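Local coordinates for ABC transporter, substrate-binding protein (Streptococcus pneumoniae, PDB 5G5Y), which captures short- and long-chain fructooligosaccharides, with a preference for tetrasaccharides and larger, for import by the FusABC-MsmK ABC transporter, at residues D159-L164 / Q238-I243; E229-I234 / A451-N456. One frame throughout, in Å; residues are numbered along the deposited sequence.

Contact 1. Residues D159-L164 / Q238-I243; sequences DLIKVL and QEKGLI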
# COMPACT_ATOMS: atom_id res chain seq x y z
N ASP A 159 28.49 9.96 8.09
CA ASP A 159 29.05 9.70 6.73
C ASP A 159 28.19 10.27 5.64
O ASP A 159 28.71 10.83 4.64
CB ASP A 159 29.16 8.20 6.40
CG ASP A 159 30.18 7.47 7.21
OD1 ASP A 159 31.08 8.11 7.79
OD2 ASP A 159 30.07 6.21 7.27
N LEU A 160 26.87 10.14 5.80
CA LEU A 160 25.96 10.67 4.80
C LEU A 160 26.11 12.18 4.69
O LEU A 160 26.11 12.71 3.61
CB LEU A 160 24.49 10.32 5.13
CG LEU A 160 23.42 10.85 4.18
CD1 LEU A 160 23.62 10.35 2.73
CD2 LEU A 160 22.04 10.53 4.68
N ILE A 161 26.22 12.88 5.81
CA ILE A 161 26.43 14.32 5.73
C ILE A 161 27.70 14.63 4.88
O ILE A 161 27.64 15.46 3.98
CB ILE A 161 26.54 14.96 7.12
CG1 ILE A 161 25.19 14.91 7.85
CG2 ILE A 161 26.99 16.42 7.00
CD1 ILE A 161 25.28 15.25 9.32
N LYS A 162 28.80 13.91 5.13
CA LYS A 162 30.09 14.11 4.41
C LYS A 162 29.96 13.82 2.92
O LYS A 162 30.39 14.60 2.09
CB LYS A 162 31.23 13.24 5.01
CG LYS A 162 31.59 13.54 6.47
CD LYS A 162 32.78 12.72 6.95
CE LYS A 162 32.87 12.63 8.49
NZ LYS A 162 32.09 11.47 9.06
N VAL A 163 29.27 12.74 2.57
CA VAL A 163 28.96 12.45 1.18
C VAL A 163 28.11 13.51 0.50
O VAL A 163 28.35 13.87 -0.67
CB VAL A 163 28.31 11.04 1.06
CG1 VAL A 163 27.58 10.84 -0.25
CG2 VAL A 163 29.38 10.00 1.25
N LEU A 164 27.06 13.98 1.18
CA LEU A 164 26.22 15.00 0.59
C LEU A 164 27.01 16.32 0.36
O LEU A 164 26.77 17.03 -0.63
CB LEU A 164 24.98 15.27 1.46
CG LEU A 164 24.04 14.06 1.63
CD1 LEU A 164 22.97 14.38 2.64
CD2 LEU A 164 23.41 13.62 0.33
N GLN A 238 19.60 20.84 6.09
CA GLN A 238 19.11 22.10 5.59
C GLN A 238 20.14 23.22 5.84
O GLN A 238 20.39 24.05 4.95
CB GLN A 238 17.78 22.48 6.25
CG GLN A 238 17.20 23.84 5.85
CD GLN A 238 16.77 23.95 4.41
OE1 GLN A 238 16.58 22.94 3.70
NE2 GLN A 238 16.56 25.18 3.97
N GLU A 239 20.69 23.27 7.05
CA GLU A 239 21.63 24.36 7.43
C GLU A 239 22.90 24.29 6.58
O GLU A 239 23.48 25.33 6.27
CB GLU A 239 22.01 24.25 8.89
CG GLU A 239 20.91 24.64 9.86
CD GLU A 239 21.32 24.41 11.31
OE1 GLU A 239 22.46 24.01 11.56
OE2 GLU A 239 20.52 24.63 12.23
N LYS A 240 23.31 23.08 6.20
CA LYS A 240 24.46 22.89 5.31
C LYS A 240 24.20 23.10 3.83
O LYS A 240 25.08 22.84 3.03
CB LYS A 240 25.07 21.53 5.58
CG LYS A 240 25.65 21.45 6.98
CD LYS A 240 26.06 20.04 7.33
CE LYS A 240 26.25 19.85 8.82
NZ LYS A 240 27.59 20.34 9.24
N GLY A 241 23.00 23.55 3.45
CA GLY A 241 22.63 23.74 2.04
C GLY A 241 22.54 22.47 1.23
O GLY A 241 22.79 22.46 0.02
N LEU A 242 22.19 21.36 1.88
CA LEU A 242 22.22 20.07 1.21
C LEU A 242 20.86 19.64 0.68
O LEU A 242 20.80 18.71 -0.14
CB LEU A 242 22.79 19.03 2.16
CG LEU A 242 24.21 19.29 2.69
CD1 LEU A 242 24.62 18.28 3.77
CD2 LEU A 242 25.23 19.30 1.54
N ILE A 243 19.77 20.31 1.09
CA ILE A 243 18.43 19.95 0.68
C ILE A 243 18.01 20.76 -0.54
O ILE A 243 18.26 21.96 -0.61
CB ILE A 243 17.37 20.13 1.82
CG1 ILE A 243 17.77 19.29 3.05
CG2 ILE A 243 15.99 19.74 1.33
CD1 ILE A 243 16.78 19.34 4.21
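The backbone carbonyl of Leu164 is the flat group met most closely, and the methyl Leu242 CD2 sits over one face of it, 3.5 Å from Leu164 O and 3.7 Å from Leu164 C. The other methyl of the same fork, Leu242 CD1, turns to the side chain, 3.8 Å from Leu164 CB, and is 4.1 Å from Ile161 O one turn earlier. The fork thus spans two successive turns of helix 157-169. Its CG lies anti to the carbonyl carbon of Leu242 (chi1 -59°), which carries both methyls toward the helix. Beside it, Lys240 crosses Ile161 at about a right angle. Here the aliphatic shaft does the touching, with Lys240 CD 3.8 Å from Ile161 CG2, and only at chi4 (-81°) does the chain bend. No hydrogen bond joins the two segments. Ile161 and Leu164 also pack on Leu237 of helix 225-239, while Gly241 O takes a hydrogen bond from Lys168 NZ just outside the contact. The approach depends on how helix 225-239 stops. Gly241, with positive phi, is the C-prime residue of a Schellman motif in which Gly241 N bonds Gln238 O and Leu242 N bonds Leu237 O, ending the helix and turning the chain aside, so that Leu242 comes onto helix 157-169.

Contact 2. Residues E229-I234 / A451-N456; sequences EGVKFI and AEWIVN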
# COMPACT_ATOMS: atom_id res chain seq x y z
N GLU A 229 15.28 13.87 17.37
CA GLU A 229 16.64 13.70 16.85
C GLU A 229 16.67 13.55 15.33
O GLU A 229 17.58 14.06 14.69
CB GLU A 229 17.39 12.54 17.56
CG GLU A 229 17.56 12.75 19.06
CD GLU A 229 18.30 14.04 19.42
OE1 GLU A 229 19.35 14.32 18.80
OE2 GLU A 229 17.80 14.79 20.27
N GLY A 230 15.70 12.82 14.76
CA GLY A 230 15.56 12.72 13.32
C GLY A 230 15.34 14.06 12.68
O GLY A 230 15.95 14.40 11.67
N VAL A 231 14.44 14.83 13.25
CA VAL A 231 14.15 16.15 12.73
C VAL A 231 15.41 17.03 12.80
O VAL A 231 15.72 17.73 11.84
CB VAL A 231 12.94 16.83 13.44
CG1 VAL A 231 12.75 18.24 12.89
CG2 VAL A 231 11.68 16.03 13.23
N LYS A 232 16.13 16.95 13.91
CA LYS A 232 17.35 17.74 14.10
C LYS A 232 18.39 17.35 13.05
O LYS A 232 19.12 18.20 12.57
CB LYS A 232 17.90 17.58 15.50
CG LYS A 232 17.01 18.27 16.51
CD LYS A 232 17.50 18.03 17.92
CE LYS A 232 18.74 18.86 18.19
NZ LYS A 232 18.88 19.13 19.64
N PHE A 233 18.37 16.08 12.64
CA PHE A 233 19.29 15.63 11.57
C PHE A 233 18.95 16.26 10.22
O PHE A 233 19.82 16.81 9.53
CB PHE A 233 19.31 14.08 11.47
CG PHE A 233 20.14 13.58 10.33
CD1 PHE A 233 21.54 13.60 10.41
CD2 PHE A 233 19.55 13.07 9.18
CE1 PHE A 233 22.32 13.16 9.35
CE2 PHE A 233 20.34 12.61 8.11
CZ PHE A 233 21.72 12.64 8.21
N ILE A 234 17.66 16.24 9.84
CA ILE A 234 17.26 16.82 8.57
C ILE A 234 17.53 18.36 8.63
O ILE A 234 18.00 18.94 7.62
CB ILE A 234 15.79 16.51 8.23
CG1 ILE A 234 15.53 14.98 8.19
CG2 ILE A 234 15.42 17.14 6.87
CD1 ILE A 234 16.38 14.19 7.23
N ALA A 451 8.12 20.60 9.02
CA ALA A 451 8.66 21.41 7.94
C ALA A 451 9.30 22.69 8.54
O ALA A 451 10.39 23.06 8.12
CB ALA A 451 7.57 21.76 6.95
N GLU A 452 8.61 23.32 9.50
CA GLU A 452 9.11 24.56 10.13
C GLU A 452 10.39 24.33 10.86
O GLU A 452 11.30 25.16 10.81
CB GLU A 452 8.11 25.12 11.16
CG GLU A 452 6.88 25.75 10.53
CD GLU A 452 5.84 26.19 11.57
OE1 GLU A 452 6.17 26.26 12.79
OE2 GLU A 452 4.67 26.47 11.14
N TRP A 453 10.47 23.20 11.57
CA TRP A 453 11.67 22.87 12.27
C TRP A 453 12.85 22.62 11.39
O TRP A 453 13.99 22.79 11.84
CB TRP A 453 11.46 21.68 13.19
CG TRP A 453 10.52 22.02 14.33
CD1 TRP A 453 10.37 23.22 14.98
CD2 TRP A 453 9.63 21.12 14.97
NE1 TRP A 453 9.42 23.11 15.98
CE2 TRP A 453 8.97 21.82 16.01
CE3 TRP A 453 9.36 19.76 14.79
CZ2 TRP A 453 8.05 21.21 16.84
CZ3 TRP A 453 8.42 19.16 15.63
CH2 TRP A 453 7.80 19.86 16.64
N ILE A 454 12.61 22.21 10.15
CA ILE A 454 13.69 21.99 9.19
C ILE A 454 14.08 23.30 8.48
O ILE A 454 15.29 23.58 8.34
CB ILE A 454 13.30 20.92 8.16
CG1 ILE A 454 13.22 19.55 8.87
CG2 ILE A 454 14.32 20.88 7.00
CD1 ILE A 454 12.39 18.52 8.13
N VAL A 455 13.09 24.05 8.01
CA VAL A 455 13.36 25.24 7.21
C VAL A 455 13.69 26.43 8.09
O VAL A 455 14.53 27.23 7.70
CB VAL A 455 12.21 25.57 6.26
CG1 VAL A 455 12.49 26.85 5.49
CG2 VAL A 455 11.99 24.43 5.27
N ASN A 456 13.05 26.56 9.25
CA ASN A 456 13.30 27.68 10.16
C ASN A 456 14.18 27.28 11.36
O ASN A 456 15.05 28.03 11.79
CB ASN A 456 11.99 28.29 10.65
CG ASN A 456 12.22 29.44 11.64
OD1 ASN A 456 12.68 30.48 11.24
ND2 ASN A 456 11.95 29.22 12.91
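Ile234 and Ile454 meet along their branches in a helix-helix packing between 229-234 and 451-455, in a protein of the bacterial solute-binding protein 1 family. The axes of the two short segments approach to 8.8 Å and cross at -41°, running in broadly the same direction. The shortest touch is Ile234 CG2 to Ile454 CD1 at 3.6 Å; Ile454 CG1 follows at 3.8 Å from the same Ile234 CG2, and Ile454 CG2 at 3.9 Å from it. This one methyl therefore rests against three carbons of its partner. With Ile234 CG2 anti to the backbone N, this branch faces Ile454, while the end of the CG1 branch leads away from the other helix. One turn earlier, Val231 sets CG1 against Trp453 CB at 3.7 Å. The same methyl lies 4.2 Å from Trp453 CE3, approaching the indole obliquely, and 4.3 Å from Ile454 CG1, bridging two successive residues. All four side chains are buried, and the contact is apolar throughout, with no hydrogen bond between the segments. In the next shell, helix 459-472 closes over Val231 and Trp453 with Ile459, and Phe194 and Phe198 pack on Ile454 and Val231 respectively. Tyr466 meets the indole edge-to-face. Backbone and ring also have polar partners: Ile454 O accepts a hydrogen bond from Arg235 NH1, near the C-terminal end of helix 429-455, and Trp453 NE1 hydrogen-bonds Glu462 OE1, which with Tyr466 would limit the turning of the indole.

How the contacts relate
From the N terminus the chain reaches helix 157-169, passes the first calcium site (Asp171 to Glu180), strand 181-183 and the second calcium site (Asp219 to Asn224), then enters helix 225-239. Contact 1 closes this loop of 73 residues where that helix ends. Contact 2 begins on the same helix and closes a longer one, 216 residues, when helix 429-455 returns. The segments alternate along the chain, so the loops cross instead of nesting. Helix 225-239 is thereby held between helix 157-169 and helix 429-455. Ile161 CD1 touches Phe233 CE1 at 3.6 Å, and Ile243 CD1 reaches Ile454 CG2 at 4.0 Å, making the packing continuous.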